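Local coordinates for protein apical membrane antigen AMA1 (Toxoplasma gondii ME49, PDB 4YIV) that takes part in host cell invasion as a microneme protein of the moving junction formed between the parasite's apical tip and the target cell, at residues 198-210 and 262-274. Sequence-based numbering, arbitrary orientation.
With CO (cobalt (II) ion), chain H.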
loop_
_atom_site.group_PDB
_atom_site.type_symbol
_atom_site.label_atom_id
_atom_site.label_comp_id
_atom_site.label_asym_id
_atom_site.label_seq_id
_atom_site.Cartn_x
_atom_site.Cartn_y
_atom_site.Cartn_z
ATOM N N PHE A 198 -13.237 8.882 10.221
ATOM C CA PHE A 198 -12.110 7.955 10.152
ATOM C C PHE A 198 -11.291 8.305 8.935
ATOM O O PHE A 198 -11.782 8.943 8.024
ATOM C CB PHE A 198 -12.584 6.496 10.099
ATOM C CG PHE A 198 -13.642 6.226 9.056
ATOM C CD1 PHE A 198 -13.296 5.850 7.770
ATOM C CD2 PHE A 198 -15.002 6.297 9.388
ATOM C CE1 PHE A 198 -14.277 5.606 6.809
ATOM C CE2 PHE A 198 -15.989 6.026 8.441
ATOM C CZ PHE A 198 -15.626 5.683 7.144
ATOM N N LYS A 199 -10.031 7.894 8.930
ATOM C CA LYS A 199 -9.156 8.159 7.798
ATOM C C LYS A 199 -8.019 7.128 7.795
ATOM O O LYS A 199 -7.691 6.546 8.854
ATOM C CB LYS A 199 -8.568 9.569 7.867
ATOM C CG LYS A 199 -7.602 9.768 9.016
ATOM C CD LYS A 199 -7.054 11.198 9.062
ATOM C CE LYS A 199 -6.226 11.409 10.341
ATOM N NZ LYS A 199 -5.938 12.862 10.577
ATOM N N PRO A 200 -7.408 6.924 6.623
ATOM C CA PRO A 200 -6.271 6.001 6.523
ATOM C C PRO A 200 -5.047 6.578 7.183
ATOM O O PRO A 200 -4.861 7.794 7.154
ATOM C CB PRO A 200 -6.054 5.857 5.010
ATOM C CG PRO A 200 -7.336 6.427 4.359
ATOM C CD PRO A 200 -7.760 7.498 5.309
ATOM N N ARG A 201 -4.215 5.700 7.711
ATOM C CA ARG A 201 -2.997 6.125 8.335
ATOM C C ARG A 201 -1.905 5.070 8.275
ATOM O O ARG A 201 -2.167 3.879 8.231
ATOM C CB ARG A 201 -3.294 6.414 9.808
ATOM C CG ARG A 201 -2.393 7.438 10.471
ATOM C CD ARG A 201 -2.980 8.835 10.353
ATOM N NE ARG A 201 -2.413 9.745 11.339
ATOM C CZ ARG A 201 -1.444 10.617 11.089
ATOM N NH1 ARG A 201 -0.997 11.397 12.060
ATOM N NH2 ARG A 201 -0.924 10.718 9.876
ATOM N N LYS A 202 -0.677 5.557 8.287
ATOM C CA LYS A 202 0.524 4.775 8.448
ATOM C C LYS A 202 1.226 5.460 9.637
ATOM O O LYS A 202 1.197 6.653 9.734
ATOM C CB LYS A 202 1.420 4.713 7.226
ATOM C CG LYS A 202 0.932 3.781 6.145
ATOM C CD LYS A 202 1.998 3.559 5.085
ATOM C CE LYS A 202 1.506 2.708 3.925
ATOM N NZ LYS A 202 2.546 2.208 3.031
ATOM N N SER A 203 1.811 4.684 10.531
ATOM C CA SER A 203 2.496 5.202 11.688
ATOM C C SER A 203 3.976 4.905 11.666
ATOM O O SER A 203 4.368 3.899 11.202
ATOM C CB SER A 203 1.892 4.601 12.951
ATOM O OG SER A 203 2.725 4.691 14.057
ATOM N N VAL A 204 4.788 5.794 12.200
ATOM C CA VAL A 204 6.227 5.528 12.250
ATOM C C VAL A 204 6.552 4.314 13.130
ATOM O O VAL A 204 7.555 3.651 12.921
ATOM C CB VAL A 204 7.037 6.759 12.752
ATOM C CG1 VAL A 204 6.886 7.867 11.767
ATOM C CG2 VAL A 204 6.593 7.213 14.128
ATOM N N THR A 205 5.682 3.981 14.066
ATOM C CA THR A 205 5.955 2.860 14.958
ATOM C C THR A 205 4.868 1.804 14.977
ATOM O O THR A 205 5.152 0.642 15.221
ATOM C CB THR A 205 6.137 3.349 16.397
ATOM O OG1 THR A 205 5.006 4.129 16.782
ATOM C CG2 THR A 205 7.370 4.217 16.494
ATOM N N GLU A 206 3.618 2.210 14.787
ATOM C CA GLU A 206 2.491 1.297 15.026
ATOM C C GLU A 206 1.949 0.565 13.762
ATOM O O GLU A 206 1.920 1.147 12.686
ATOM C CB GLU A 206 1.342 2.073 15.662
ATOM C CG GLU A 206 1.718 2.770 16.960
ATOM C CD GLU A 206 2.324 1.794 17.976
ATOM O OE1 GLU A 206 3.513 1.957 18.336
ATOM O OE2 GLU A 206 1.616 0.856 18.404
ATOM N N ASN A 207 1.503 -0.684 13.926
ATOM C CA ASN A 207 0.710 -1.415 12.912
ATOM C C ASN A 207 1.423 -1.704 11.613
ATOM O O ASN A 207 0.786 -1.793 10.571
ATOM C CB ASN A 207 -0.598 -0.654 12.630
ATOM C CG ASN A 207 -1.512 -0.685 13.842
ATOM O OD1 ASN A 207 -1.598 -1.710 14.524
ATOM N ND2 ASN A 207 -2.137 0.435 14.151
ATOM N N HIS A 208 2.735 -1.921 11.696
ATOM C CA HIS A 208 3.525 -2.322 10.543
ATOM C C HIS A 208 3.212 -3.756 10.154
ATOM O O HIS A 208 3.497 -4.193 9.058
ATOM C CB HIS A 208 5.012 -2.177 10.834
ATOM C CG HIS A 208 5.437 -0.768 11.088
ATOM N ND1 HIS A 208 6.718 -0.444 11.469
ATOM C CD2 HIS A 208 4.755 0.402 11.031
ATOM C CE1 HIS A 208 6.813 0.860 11.635
ATOM N NE2 HIS A 208 5.631 1.398 11.379
ATOM N N HIS A 209 2.592 -4.479 11.062
ATOM C CA HIS A 209 2.251 -5.857 10.820
ATOM C C HIS A 209 0.898 -6.001 10.118
ATOM O O HIS A 209 0.494 -7.115 9.793
ATOM C CB HIS A 209 2.260 -6.604 12.157
ATOM C CG HIS A 209 1.226 -6.125 13.115
ATOM N ND1 HIS A 209 1.322 -4.920 13.780
ATOM C CD2 HIS A 209 0.043 -6.665 13.480
ATOM C CE1 HIS A 209 0.236 -4.744 14.515
ATOM N NE2 HIS A 209 -0.551 -5.792 14.353
ATOM N N LEU A 210 0.206 -4.881 9.899
ATOM C CA LEU A 210 -1.090 -4.886 9.208
ATOM C C LEU A 210 -0.890 -4.534 7.743
ATOM O O LEU A 210 -0.186 -3.580 7.421
ATOM C CB LEU A 210 -2.051 -3.899 9.830
ATOM C CG LEU A 210 -2.416 -4.206 11.289
ATOM C CD1 LEU A 210 -3.455 -3.215 11.730
ATOM C CD2 LEU A 210 -2.904 -5.637 11.476
ATOM N N SER A 262 13.310 11.844 10.792
ATOM C CA SER A 262 13.664 10.418 10.659
ATOM C C SER A 262 13.293 9.895 9.286
ATOM O O SER A 262 12.463 10.485 8.575
ATOM C CB SER A 262 12.956 9.561 11.705
ATOM O OG SER A 262 11.573 9.450 11.399
ATOM N N LYS A 263 13.905 8.793 8.882
ATOM C CA LYS A 263 13.519 8.220 7.604
ATOM C C LYS A 263 12.073 7.672 7.674
ATOM O O LYS A 263 11.357 7.625 6.669
ATOM C CB LYS A 263 14.530 7.153 7.167
ATOM C CG LYS A 263 14.766 6.052 8.133
ATOM C CD LYS A 263 15.997 5.222 7.703
ATOM C CE LYS A 263 16.004 3.843 8.388
ATOM N NZ LYS A 263 17.040 2.891 7.861
ATOM N N ALA A 264 11.604 7.301 8.851
ATOM C CA ALA A 264 10.256 6.745 8.934
ATOM C C ALA A 264 9.210 7.831 8.649
ATOM O O ALA A 264 8.151 7.525 8.101
ATOM C CB ALA A 264 10.008 6.102 10.288
ATOM N N GLN A 265 9.516 9.088 8.986
ATOM C CA GLN A 265 8.613 10.202 8.664
ATOM C C GLN A 265 8.478 10.368 7.173
ATOM O O GLN A 265 7.405 10.672 6.684
ATOM C CB GLN A 265 9.092 11.523 9.287
ATOM C CG GLN A 265 8.931 11.555 10.794
ATOM C CD GLN A 265 9.359 12.884 11.409
ATOM O OE1 GLN A 265 9.999 13.716 10.752
ATOM N NE2 GLN A 265 8.997 13.087 12.677
ATOM N N CYS A 266 9.548 10.128 6.460
ATOM C CA CYS A 266 9.519 10.207 5.022
ATOM C C CYS A 266 8.630 9.106 4.454
ATOM O O CYS A 266 7.823 9.354 3.613
ATOM C CB CYS A 266 10.916 10.103 4.440
ATOM S SG CYS A 266 11.047 10.389 2.683
ATOM N N TRP A 267 8.793 7.896 4.963
ATOM C CA TRP A 267 8.019 6.754 4.523
ATOM C C TRP A 267 6.542 7.047 4.732
ATOM O O TRP A 267 5.721 6.804 3.840
ATOM C CB TRP A 267 8.471 5.494 5.273
ATOM C CG TRP A 267 7.524 4.335 5.119
ATOM C CD1 TRP A 267 7.354 3.549 4.001
ATOM C CD2 TRP A 267 6.645 3.793 6.116
ATOM N NE1 TRP A 267 6.413 2.589 4.243
ATOM C CE2 TRP A 267 5.966 2.703 5.525
ATOM C CE3 TRP A 267 6.366 4.116 7.438
ATOM C CZ2 TRP A 267 5.026 1.945 6.214
ATOM C CZ3 TRP A 267 5.433 3.354 8.121
ATOM C CH2 TRP A 267 4.768 2.292 7.503
ATOM N N VAL A 268 6.207 7.614 5.885
ATOM C CA VAL A 268 4.815 7.979 6.167
ATOM C C VAL A 268 4.321 9.030 5.169
ATOM O O VAL A 268 3.185 8.944 4.669
ATOM C CB VAL A 268 4.649 8.521 7.593
ATOM C CG1 VAL A 268 3.235 9.153 7.773
ATOM C CG2 VAL A 268 4.880 7.426 8.588
ATOM N N LYS A 269 5.177 10.002 4.849
ATOM C CA LYS A 269 4.810 11.063 3.915
ATOM C C LYS A 269 4.480 10.540 2.526
ATOM O O LYS A 269 3.613 11.107 1.844
ATOM C CB LYS A 269 5.936 12.132 3.811
ATOM C CG LYS A 269 5.998 13.194 4.942
ATOM C CD LYS A 269 7.065 14.289 4.617
ATOM C CE LYS A 269 7.093 15.400 5.655
ATOM N NZ LYS A 269 5.822 16.195 5.656
ATOM N N THR A 270 5.120 9.457 2.076
ATOM C CA THR A 270 4.814 8.995 0.727
ATOM C C THR A 270 3.380 8.473 0.656
ATOM O O THR A 270 2.778 8.493 -0.405
ATOM C CB THR A 270 5.810 7.885 0.230
ATOM O OG1 THR A 270 5.680 6.706 1.039
ATOM C CG2 THR A 270 7.256 8.387 0.336
ATOM N N PHE A 271 2.831 8.038 1.804
ATOM C CA PHE A 271 1.438 7.602 1.894
ATOM C C PHE A 271 0.450 8.719 2.238
ATOM O O PHE A 271 -0.693 8.710 1.778
ATOM C CB PHE A 271 1.307 6.512 2.961
ATOM C CG PHE A 271 -0.082 5.960 3.118
ATOM C CD1 PHE A 271 -0.654 5.158 2.149
ATOM C CD2 PHE A 271 -0.809 6.243 4.259
ATOM C CE1 PHE A 271 -1.931 4.658 2.322
ATOM C CE2 PHE A 271 -2.076 5.759 4.439
ATOM C CZ PHE A 271 -2.644 4.949 3.469
ATOM N N GLU A 272 0.866 9.640 3.094
ATOM C CA GLU A 272 -0.088 10.596 3.668
ATOM C C GLU A 272 -0.070 11.983 3.015
ATOM O O GLU A 272 -0.949 12.789 3.301
ATOM C CB GLU A 272 0.158 10.713 5.184
ATOM C CG GLU A 272 -0.127 9.415 5.947
ATOM C CD GLU A 272 -0.276 9.609 7.436
ATOM O OE1 GLU A 272 -0.699 8.646 8.144
ATOM O OE2 GLU A 272 0.045 10.719 7.917
ATOM N N ASN A 273 0.864 12.254 2.103
ATOM C CA ASN A 273 0.916 13.580 1.499
ATOM C C ASN A 273 -0.312 13.786 0.606
ATOM O O ASN A 273 -0.906 12.816 0.092
ATOM C CB ASN A 273 2.213 13.776 0.714
ATOM C CG ASN A 273 2.176 13.126 -0.648
ATOM O OD1 ASN A 273 1.584 13.659 -1.593
ATOM N ND2 ASN A 273 2.818 11.974 -0.767
ATOM N N ASP A 274 -0.709 15.036 0.391
ATOM C CA ASP A 274 -2.007 15.292 -0.266
ATOM C C ASP A 274 -2.069 14.935 -1.742
ATOM O O ASP A 274 -3.147 14.965 -2.362
ATOM C CB ASP A 274 -2.405 16.757 -0.060
ATOM C CG ASP A 274 -1.726 17.718 -1.063
ATOM O OD1 ASP A 274 -0.534 17.561 -1.429
ATOM O OD2 ASP A 274 -2.423 18.651 -1.474
HETATM CO CO CO H . 8.500 -1.973 12.282
HETATM O O HOH W 1 4.266 4.452 2.671
HETATM O O HOH W 2 9.592 0.080 13.255
HETATM O O HOH W 3 9.913 -1.667 10.601
HETATM O O HOH W 4 7.205 -2.943 13.643
#
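Helix 263-272 of the AMA1 ectodomain packs against the end of strand 198-201 and the loop after it, with Lys202 lying between Trp267 and Phe271. The strand pairs with strand 65-68; the helix is tied to strand 311-316 by the disulfide Cys266-Cys313. Lys202 CG sits over one face of the Phe271 ring, 3.6 Å from CD2, and CE makes a CH-pi contact with the same ring. Its CD lies 3.6 Å from Trp267 CZ2. Beyond CG the Lys202 side chain is extended, and this carries NZ past both rings to Ala334 O and to a water that also binds Trp267 O. At the strand end, Lys202 N donates a nearly straight bond (169°) to Glu272 OE1, 3.1 Å away, on the anti side of the carboxylate. Glu272 also lies at the edge of the Arg201 guanidinium, but the atoms are modelled too close, so this salt bridge is doubtful in detail. Farther along, Val204 CG1 rests on Ala264 CB and Val268 CG2. Trp267 and His208 form an offset edge-to-face pair, the indole edge toward the imidazole face, planes at 80°. His208 NE2 donates to Ser203 O (2.8 Å), while ND1 binds cobalt. The lysine's aliphatic chain thus serves as apolar packing while its buried ammonium keeps polar partners.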